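Local atomic coordinates of endoglucanase A (PDB entry 1EDG), a protein that hydrolyses internal beta-1,4-glucosidic bonds of cellulose, acting as a family 5 endoglucanase. Residues Gly130-Ser135 with Pro171-His176; Trp180-Thr185 with Pro222-Ser227. One frame throughout, in Å; residues are numbered along the deposited sequence.

Interaction 1 (Gly130-Ser135 with Pro171-His176); sequences GYFPSS and PRLVGH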
loop_
_atom_site.group_PDB
_atom_site.type_symbol
_atom_site.label_atom_id
_atom_site.label_comp_id
_atom_site.label_asym_id
_atom_site.label_seq_id
_atom_site.Cartn_x
_atom_site.Cartn_y
_atom_site.Cartn_z
ATOM N N GLY A 130 -14.884 1.792 -13.824
ATOM C CA GLY A 130 -14.729 1.700 -12.381
ATOM C C GLY A 130 -15.388 2.849 -11.645
ATOM O O GLY A 130 -16.561 3.144 -11.881
ATOM N N TYR A 131 -14.644 3.498 -10.755
ATOM C CA TYR A 131 -15.172 4.630 -9.996
ATOM C C TYR A 131 -14.357 5.880 -10.320
ATOM O O TYR A 131 -13.272 5.787 -10.894
ATOM C CB TYR A 131 -15.152 4.336 -8.478
ATOM C CG TYR A 131 -13.775 4.309 -7.831
ATOM C CD1 TYR A 131 -13.009 3.143 -7.816
ATOM C CD2 TYR A 131 -13.231 5.455 -7.257
ATOM C CE1 TYR A 131 -11.731 3.124 -7.247
ATOM C CE2 TYR A 131 -11.955 5.447 -6.691
ATOM C CZ TYR A 131 -11.212 4.277 -6.694
ATOM O OH TYR A 131 -9.943 4.279 -6.160
ATOM N N PHE A 132 -14.906 7.050 -10.014
ATOM C CA PHE A 132 -14.222 8.321 -10.238
ATOM C C PHE A 132 -14.770 9.213 -9.134
ATOM O O PHE A 132 -15.977 9.449 -9.056
ATOM C CB PHE A 132 -14.536 8.902 -11.622
ATOM C CG PHE A 132 -13.610 10.014 -12.027
ATOM C CD1 PHE A 132 -12.388 9.734 -12.632
ATOM C CD2 PHE A 132 -13.940 11.343 -11.776
ATOM C CE1 PHE A 132 -11.504 10.764 -12.979
ATOM C CE2 PHE A 132 -13.060 12.379 -12.120
ATOM C CZ PHE A 132 -11.844 12.088 -12.721
ATOM N N PRO A 133 -13.890 9.685 -8.238
ATOM C CA PRO A 133 -14.247 10.540 -7.101
ATOM C C PRO A 133 -14.659 11.990 -7.366
ATOM O O PRO A 133 -13.924 12.919 -7.032
ATOM C CB PRO A 133 -13.001 10.455 -6.223
ATOM C CG PRO A 133 -11.910 10.425 -7.230
ATOM C CD PRO A 133 -12.435 9.435 -8.262
ATOM N N SER A 134 -15.826 12.171 -7.976
ATOM C CA SER A 134 -16.376 13.502 -8.231
ATOM C C SER A 134 -17.890 13.322 -8.196
ATOM O O SER A 134 -18.397 12.230 -8.475
ATOM C CB SER A 134 -15.898 14.086 -9.569
ATOM O OG SER A 134 -16.560 13.506 -10.678
ATOM N N SER A 135 -18.609 14.372 -7.809
ATOM C CA SER A 135 -20.065 14.304 -7.695
ATOM C C SER A 135 -20.823 13.805 -8.920
ATOM O O SER A 135 -21.783 13.042 -8.786
ATOM C CB SER A 135 -20.626 15.649 -7.233
ATOM O OG SER A 135 -20.272 15.895 -5.883
ATOM N N PRO A 171 -7.311 7.064 -4.754
ATOM C CA PRO A 171 -8.449 7.766 -5.371
ATOM C C PRO A 171 -8.065 9.223 -5.642
ATOM O O PRO A 171 -7.540 9.916 -4.767
ATOM C CB PRO A 171 -9.556 7.613 -4.326
ATOM C CG PRO A 171 -8.794 7.550 -3.031
ATOM C CD PRO A 171 -7.611 6.676 -3.363
ATOM N N ARG A 172 -8.297 9.678 -6.869
ATOM C CA ARG A 172 -7.902 11.027 -7.245
ATOM C C ARG A 172 -8.617 11.452 -8.523
ATOM O O ARG A 172 -9.294 10.643 -9.160
ATOM C CB ARG A 172 -6.389 11.028 -7.503
ATOM C CG ARG A 172 -5.985 10.148 -8.694
ATOM C CD ARG A 172 -4.497 9.847 -8.718
ATOM N NE ARG A 172 -4.097 9.134 -9.931
ATOM C CZ ARG A 172 -4.276 7.832 -10.148
ATOM N NH1 ARG A 172 -4.851 7.066 -9.233
ATOM N NH2 ARG A 172 -3.873 7.290 -11.289
ATOM N N LEU A 173 -8.430 12.711 -8.910
ATOM C CA LEU A 173 -9.030 13.236 -10.132
ATOM C C LEU A 173 -8.067 13.017 -11.299
ATOM O O LEU A 173 -7.273 13.895 -11.633
ATOM C CB LEU A 173 -9.349 14.728 -9.977
ATOM C CG LEU A 173 -10.414 15.082 -8.935
ATOM C CD1 LEU A 173 -10.494 16.590 -8.772
ATOM C CD2 LEU A 173 -11.764 14.499 -9.341
ATOM N N VAL A 174 -8.128 11.834 -11.904
ATOM C CA VAL A 174 -7.253 11.500 -13.026
ATOM C C VAL A 174 -7.455 12.507 -14.155
ATOM O O VAL A 174 -8.587 12.816 -14.529
ATOM C CB VAL A 174 -7.527 10.074 -13.563
ATOM C CG1 VAL A 174 -6.565 9.742 -14.685
ATOM C CG2 VAL A 174 -7.391 9.051 -12.445
ATOM N N GLY A 175 -6.356 13.044 -14.669
ATOM C CA GLY A 175 -6.443 14.010 -15.747
ATOM C C GLY A 175 -6.461 15.449 -15.267
ATOM O O GLY A 175 -6.030 16.346 -15.992
ATOM N N HIS A 176 -6.937 15.668 -14.044
ATOM C CA HIS A 176 -7.013 17.010 -13.465
ATOM C C HIS A 176 -5.617 17.558 -13.169
ATOM O O HIS A 176 -4.654 16.798 -13.021
ATOM C CB HIS A 176 -7.849 16.970 -12.178
ATOM C CG HIS A 176 -8.225 18.321 -11.641
ATOM N ND1 HIS A 176 -9.327 19.019 -12.084
ATOM C CD2 HIS A 176 -7.670 19.081 -10.667
ATOM C CE1 HIS A 176 -9.437 20.149 -11.407
ATOM N NE2 HIS A 176 -8.441 20.210 -10.541
#
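The ring of Phe-132 meets Leu-173 and Val-174 through its outer carbons. Val-174 O lies at the ring edge, in the plane, with Phe-132 CZ 3.8 Å from Val-174 O. Ser-134 OG, two residues on from Phe-132, also lies at the ring edge, in plane. The remaining neighbours come in obliquely. Phe-132 CE2 is 3.7 Å from Leu-173 CD2, and the two side chains run at about a right angle. Phe-132 CE1 is 3.7 Å from Val-174 N. The ring gets there because CG is anti to the backbone N of Phe-132 (chi1 -166°). Lys-127 makes a cation-pi contact with this ring. Tyr-131 uses the edge of its ring: Pro-171 CB lies near the ring plane, 3.8 Å from Tyr-131 OH. Val-174 CG2 lies over one face of the Arg-172 guanidinium, toward its rim. Arg-172 NE forms a salt bridge with Glu-179, and its NH1 is hydrogen-bonded to Glu-170 O.

The fold is a TIM barrel. Residues 130-135 belong to the loop after strand 116-120, and residues 171-176 to the loop after the next strand, 163-166. Two beta-alpha loops of adjacent strands therefore pack together.

Pro-133 points at the second loop and is the centre of an inverse gamma turn. Pro-133 CG approaches Arg-172 O at 3.3 Å. No hydrogen bond crosses the contact. Pro-133 O is 3.5 Å from Leu-173 CD2, but it accepts a hydrogen bond from Ser-192 of helix 187-209. The chain reverses in a type II beta turn from Leu-173 to His-176.

Interaction 2 (Trp180-Thr185 with Pro222-Ser227); sequences WWPELT and PGYVAS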
loop_
_atom_site.group_PDB
_atom_site.type_symbol
_atom_site.label_atom_id
_atom_site.label_comp_id
_atom_site.label_asym_id
_atom_site.label_seq_id
_atom_site.Cartn_x
_atom_site.Cartn_y
_atom_site.Cartn_z
ATOM N N TRP A 180 -2.208 14.737 -8.607
ATOM C CA TRP A 180 -1.229 14.193 -7.677
ATOM C C TRP A 180 -1.020 14.880 -6.334
ATOM O O TRP A 180 -0.113 14.507 -5.584
ATOM C CB TRP A 180 0.103 13.998 -8.406
ATOM C CG TRP A 180 -0.038 13.089 -9.588
ATOM C CD1 TRP A 180 -0.009 13.445 -10.906
ATOM C CD2 TRP A 180 -0.295 11.677 -9.560
ATOM N NE1 TRP A 180 -0.238 12.346 -11.699
ATOM C CE2 TRP A 180 -0.415 11.249 -10.900
ATOM C CE3 TRP A 180 -0.437 10.737 -8.532
ATOM C CZ2 TRP A 180 -0.673 9.916 -11.239
ATOM C CZ3 TRP A 180 -0.693 9.411 -8.871
ATOM C CH2 TRP A 180 -0.808 9.015 -10.216
ATOM N N TRP A 181 -1.872 15.839 -5.996
ATOM C CA TRP A 181 -1.741 16.533 -4.720
ATOM C C TRP A 181 -3.014 17.281 -4.371
ATOM O O TRP A 181 -3.578 17.983 -5.211
ATOM C CB TRP A 181 -0.551 17.497 -4.744
ATOM C CG TRP A 181 -0.656 18.585 -5.778
ATOM C CD1 TRP A 181 -0.731 18.430 -7.136
ATOM C CD2 TRP A 181 -0.668 19.995 -5.534
ATOM N NE1 TRP A 181 -0.786 19.657 -7.749
ATOM C CE2 TRP A 181 -0.749 20.636 -6.790
ATOM C CE3 TRP A 181 -0.617 20.780 -4.374
ATOM C CZ2 TRP A 181 -0.779 22.027 -6.921
ATOM C CZ3 TRP A 181 -0.647 22.162 -4.503
ATOM C CH2 TRP A 181 -0.727 22.771 -5.770
ATOM N N PRO A 182 -3.490 17.134 -3.126
ATOM C CA PRO A 182 -4.710 17.803 -2.672
ATOM C C PRO A 182 -4.551 19.305 -2.400
ATOM O O PRO A 182 -4.271 19.720 -1.269
ATOM C CB PRO A 182 -5.068 17.021 -1.405
ATOM C CG PRO A 182 -3.734 16.648 -0.855
ATOM C CD PRO A 182 -2.974 16.218 -2.090
ATOM N N GLU A 183 -4.696 20.113 -3.446
ATOM C CA GLU A 183 -4.612 21.567 -3.312
ATOM C C GLU A 183 -5.961 22.006 -2.741
ATOM O O GLU A 183 -6.918 22.197 -3.484
ATOM C CB GLU A 183 -4.369 22.208 -4.683
ATOM C CG GLU A 183 -4.511 23.729 -4.727
ATOM C CD GLU A 183 -3.599 24.443 -3.749
ATOM O OE1 GLU A 183 -4.018 24.669 -2.594
ATOM O OE2 GLU A 183 -2.467 24.794 -4.133
ATOM N N LEU A 184 -6.022 22.177 -1.424
ATOM C CA LEU A 184 -7.260 22.544 -0.733
ATOM C C LEU A 184 -7.991 23.816 -1.159
ATOM O O LEU A 184 -9.105 24.070 -0.700
ATOM C CB LEU A 184 -7.040 22.562 0.781
ATOM C CG LEU A 184 -6.663 21.227 1.427
ATOM C CD1 LEU A 184 -6.530 21.419 2.924
ATOM C CD2 LEU A 184 -7.710 20.170 1.121
ATOM N N THR A 185 -7.365 24.627 -2.004
ATOM C CA THR A 185 -7.999 25.850 -2.471
ATOM C C THR A 185 -8.886 25.541 -3.674
ATOM O O THR A 185 -9.875 26.232 -3.924
ATOM C CB THR A 185 -6.951 26.917 -2.867
ATOM O OG1 THR A 185 -6.108 26.408 -3.909
ATOM C CG2 THR A 185 -6.092 27.294 -1.667
ATOM N N PRO A 222 -7.734 5.332 2.624
ATOM C CA PRO A 222 -6.821 6.405 2.242
ATOM C C PRO A 222 -7.594 7.721 2.073
ATOM O O PRO A 222 -8.834 7.727 2.028
ATOM C CB PRO A 222 -6.299 5.935 0.888
ATOM C CG PRO A 222 -7.513 5.316 0.286
ATOM C CD PRO A 222 -8.112 4.527 1.439
ATOM N N GLY A 223 -6.846 8.818 2.036
ATOM C CA GLY A 223 -7.418 10.129 1.793
ATOM C C GLY A 223 -7.091 10.403 0.333
ATOM O O GLY A 223 -6.685 9.485 -0.384
ATOM N N TYR A 224 -7.215 11.649 -0.109
ATOM C CA TYR A 224 -6.926 12.009 -1.502
ATOM C C TYR A 224 -5.530 11.538 -1.948
ATOM O O TYR A 224 -4.519 11.898 -1.331
ATOM C CB TYR A 224 -7.070 13.526 -1.699
ATOM C CG TYR A 224 -7.084 13.964 -3.150
ATOM C CD1 TYR A 224 -8.253 13.903 -3.905
ATOM C CD2 TYR A 224 -5.923 14.408 -3.772
ATOM C CE1 TYR A 224 -8.262 14.269 -5.250
ATOM C CE2 TYR A 224 -5.918 14.774 -5.114
ATOM C CZ TYR A 224 -7.089 14.699 -5.851
ATOM O OH TYR A 224 -7.062 15.013 -7.191
ATOM N N VAL A 225 -5.500 10.740 -3.021
ATOM C CA VAL A 225 -4.290 10.143 -3.620
ATOM C C VAL A 225 -3.413 9.421 -2.592
ATOM O O VAL A 225 -2.219 9.208 -2.828
ATOM C CB VAL A 225 -3.407 11.168 -4.393
ATOM C CG1 VAL A 225 -2.527 10.454 -5.417
ATOM C CG2 VAL A 225 -4.252 12.137 -5.118
ATOM N N ALA A 226 -4.020 9.017 -1.477
ATOM C CA ALA A 226 -3.322 8.342 -0.381
ATOM C C ALA A 226 -2.125 9.157 0.124
ATOM O O ALA A 226 -1.160 8.597 0.648
ATOM C CB ALA A 226 -2.873 6.935 -0.799
ATOM N N SER A 227 -2.167 10.476 -0.040
ATOM C CA SER A 227 -1.060 11.310 0.427
ATOM C C SER A 227 -1.179 11.582 1.930
ATOM O O SER A 227 -2.256 11.436 2.523
ATOM C CB SER A 227 -1.005 12.633 -0.345
ATOM O OG SER A 227 -2.135 13.437 -0.072
#
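Apolar packing joins these segments at two places. Pro-182 lies against Tyr-224, with Pro-182 CB 3.6 Å from Tyr-224 CD2, and the two side chains meet obliquely. Tyr-224 CE2 also reaches the backbone, 3.9 Å from Trp-181 C. The Tyr-224 ring extends this way with CG anti to its backbone N (chi1 -168°). At the second place Trp-180 and Val-225 cross at about a right angle, and Trp-180 CE3 is 3.8 Å from Val-225 CG1.

Polar bonds do not span the two segments. Ser-227 OG packs 3.5 Å from Pro-182 CD, while it donates a hydrogen bond within its own segment to Tyr-224 O at 3.1 Å. That bond is nearly in line with the carbonyl, at a C=O...donor angle of 167°. Tyr-224 O also accepts from Ser-227 N, so two donors grip it. Trp-181 N is buried here without a polar partner in the model.

Ser-227 is the N-cap of helix 228-232, and its OG caps the helix by a hydrogen bond from Gly-230 N. Tyr-224 packs on Ser-192 and Ile-196 of helix 187-209. The contact thus joins the loop after barrel strand 163-166 to the loop after strand 219-222.

How the interactions relate
Both contacts involve the loop that follows strand 163-166. Interaction 1 packs its earlier part on the loop after strand 116-120, and interaction 2 packs its later part on the loop after strand 219-222. Three consecutive beta-alpha loops of the barrel are joined. Both rely on apolar packing, with proline against an aromatic ring. Interaction 1 packs the Phe-132 ring and prolines in a mostly buried setting, whereas interaction 2, partly buried, sets exposed Trp-180 and partly exposed Pro-182 against buried Val-225 and Tyr-224. Polar links join the contacts directly: Pro-171 O lies 2.8 Å from Val-225 N, and Leu-173 N 3.2 Å from Tyr-224 OH, both probable hydrogen bonds. Arg-172 also packs on Trp-180 and Val-225.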